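Local coordinates for protein enoyl CoA hydratase/isomerase (Crotonase) (Legionella pneumophila subsp. pneumophila, PDB 3I47) that probably acts as an enoyl-CoA hydratase or isomerase of the crotonase family, at residues A[144-147]-A[148-152]. Sequence-based numbering, arbitrary orientation.
Sequences AVIS and PYVVR
The carbonyl oxygen of I146 is gripped by two successive amides of the helix that follows: V150 N donates to I146 O over 3.1 Å in a nearly straight bond (165°), whereas Y149 N reaches the same oxygen only weakly, with its N-H bent to 123°. One residue further along, V151 N donates to S147 O over 2.8 Å and continues the i to i+4 pattern. P148 suits this first turn because its nitrogen has no hydrogen to give and a first-turn residue needs none; its ring carbon CD instead lies 3.3 Å from V145 O. S147 folds back on the preceding turn. A chi1 of 66° turns the hydroxyl back over its own backbone, from where S147 OG donates to A144 O at 2.8 Å. The amide of S147 reaches that same oxygen from the same face of the carbonyl plane, and a small hydroxyl side chain can make this short return beside the proline ring. Y149 turns its ring edge to the backbone, V145 O lying in the ring plane 3.6 Å from CE2. On the buried side I146 and V150 run side by side in the same direction, and I146 CD1 packs 4.0 Å from V150 CG2; branched aliphatic chains fill such an interior position well. The turn thus leads from the loop after strand 131-133 into helix 147-154. V145, I146 and Y149 pack on helix 78-97, V150 and V151 meet A159 of helix 156-165, Y149 and V150 touch A119 of helix 113-120, and F134 of the preceding loop touches I146 and V150, joining the loop end and first turn of the helix to three other helices of the crotonase fold.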
ATOM      1  N   ALA A 144       7.811  -7.697  13.714  1.00 13.11           N
ATOM      2  CA  ALA A 144       6.983  -8.895  13.558  1.00 12.95           C
ATOM      3  C   ALA A 144       5.753  -8.640  12.684  1.00 12.46           C
ATOM      4  O   ALA A 144       5.479  -9.387  11.742  1.00 12.91           O
ATOM      5  CB  ALA A 144       6.567  -9.435  14.916  1.00 14.35           C
ATOM      6  N   VAL A 145       5.006  -7.591  13.010  1.00 12.43           N
ATOM      7  CA  VAL A 145       3.745  -7.353  12.322  1.00 12.62           C
ATOM      8  C   VAL A 145       3.911  -7.022  10.836  1.00 13.25           C
ATOM      9  O   VAL A 145       3.143  -7.501  10.001  1.00 13.40           O
ATOM     10  CB  VAL A 145       2.909  -6.283  13.074  1.00 12.93           C
ATOM     11  CG1 VAL A 145       1.744  -5.815  12.222  1.00 17.74           C
ATOM     12  CG2 VAL A 145       2.397  -6.863  14.387  1.00 16.78           C
ATOM     13  N   ILE A 146       4.930  -6.233  10.500  1.00 13.00           N
ATOM     14  CA  ILE A 146       5.128  -5.876   9.104  1.00 13.11           C
ATOM     15  C   ILE A 146       5.817  -6.975   8.306  1.00 13.28           C
ATOM     16  O   ILE A 146       5.791  -6.943   7.079  1.00 13.26           O
ATOM     17  CB  ILE A 146       5.916  -4.559   8.924  1.00 14.17           C
ATOM     18  CG1 ILE A 146       7.377  -4.704   9.372  1.00 16.84           C
ATOM     19  CG2 ILE A 146       5.182  -3.403   9.651  1.00 16.43           C
ATOM     20  CD1 ILE A 146       8.226  -3.477   9.018  1.00 17.38           C
ATOM     21  N   SER A 147       6.414  -7.937   8.999  1.00 13.21           N
ATOM     22  CA  SER A 147       7.277  -8.890   8.298  1.00 12.07           C
ATOM     23  C   SER A 147       6.650  -9.688   7.145  1.00 12.55           C
ATOM     24  O   SER A 147       7.306  -9.857   6.108  1.00 13.25           O
ATOM     25  CB  SER A 147       8.017  -9.814   9.268  1.00 12.04           C
ATOM     26  OG  SER A 147       7.144 -10.679   9.970  1.00 13.21           O
ATOM     27  N   PRO A 148       5.404 -10.191   7.293  1.00 12.75           N
ATOM     28  CA  PRO A 148       4.905 -10.969   6.138  1.00 13.40           C
ATOM     29  C   PRO A 148       4.841 -10.143   4.847  1.00 14.01           C
ATOM     30  O   PRO A 148       5.145 -10.648   3.758  1.00 14.52           O
ATOM     31  CB  PRO A 148       3.504 -11.403   6.582  1.00 14.13           C
ATOM     32  CG  PRO A 148       3.544 -11.336   8.106  1.00 13.42           C
ATOM     33  CD  PRO A 148       4.396 -10.119   8.366  1.00 13.83           C
ATOM     34  N   TYR A 149       4.476  -8.876   4.972  1.00 13.32           N
ATOM     35  CA  TYR A 149       4.343  -7.984   3.822  1.00 13.74           C
ATOM     36  C   TYR A 149       5.702  -7.618   3.250  1.00 13.91           C
ATOM     37  O   TYR A 149       5.878  -7.609   2.033  1.00 14.72           O
ATOM     38  CB  TYR A 149       3.559  -6.733   4.233  1.00 14.01           C
ATOM     39  CG  TYR A 149       2.289  -7.128   4.946  1.00 13.97           C
ATOM     40  CD1 TYR A 149       1.158  -7.513   4.220  1.00 13.97           C
ATOM     41  CD2 TYR A 149       2.231  -7.158   6.345  1.00 13.72           C
ATOM     42  CE1 TYR A 149      -0.014  -7.906   4.873  1.00 13.72           C
ATOM     43  CE2 TYR A 149       1.063  -7.554   7.006  1.00 13.92           C
ATOM     44  CZ  TYR A 149      -0.051  -7.925   6.253  1.00 13.60           C
ATOM     45  OH  TYR A 149      -1.203  -8.305   6.900  1.00 14.56           O
ATOM     46  N   VAL A 150       6.665  -7.346   4.128  1.00 14.25           N
ATOM     47  CA  VAL A 150       8.011  -7.006   3.671  1.00 14.08           C
ATOM     48  C   VAL A 150       8.651  -8.226   2.972  1.00 13.53           C
ATOM     49  O   VAL A 150       9.222  -8.103   1.883  1.00 14.01           O
ATOM     50  CB  VAL A 150       8.900  -6.523   4.837  1.00 14.42           C
ATOM     51  CG1 VAL A 150      10.338  -6.305   4.352  1.00 14.68           C
ATOM     52  CG2 VAL A 150       8.324  -5.221   5.441  1.00 14.61           C
ATOM     53  N   VAL A 151       8.539  -9.398   3.588  1.00 13.60           N
ATOM     54  CA  VAL A 151       9.143 -10.600   2.987  1.00 14.28           C
ATOM     55  C   VAL A 151       8.484 -10.892   1.634  1.00 15.73           C
ATOM     56  O   VAL A 151       9.188 -11.238   0.683  1.00 16.73           O
ATOM     57  CB  VAL A 151       9.071 -11.806   3.933  1.00 14.03           C
ATOM     58  CG1 VAL A 151       9.479 -13.109   3.221  1.00 17.06           C
ATOM     59  CG2 VAL A 151       9.968 -11.567   5.156  1.00 16.68           C
ATOM     60  N   ARG A 152       7.163 -10.715   1.535  1.00 16.23           N
ATOM     61  CA  ARG A 152       6.478 -10.894   0.245  1.00 17.48           C
ATOM     62  C   ARG A 152       6.993  -9.916  -0.818  1.00 17.42           C
ATOM     63  O   ARG A 152       7.218 -10.303  -1.971  1.00 18.30           O
ATOM     64  CB  ARG A 152       4.958 -10.769   0.394  1.00 19.29           C
ATOM     65  CG  ARG A 152       4.214 -11.057  -0.914  1.00 23.86           C
ATOM     66  CD  ARG A 152       2.726 -11.174  -0.676  1.00 22.47           C
ATOM     67  NE  ARG A 152       2.127  -9.895  -0.293  1.00 25.34           N
ATOM     68  CZ  ARG A 152       0.845  -9.736   0.028  1.00 23.95           C
ATOM     69  NH1 ARG A 152       0.019 -10.785   0.027  1.00 26.14           N
ATOM     70  NH2 ARG A 152       0.386  -8.533   0.357  1.00 25.87           N
TER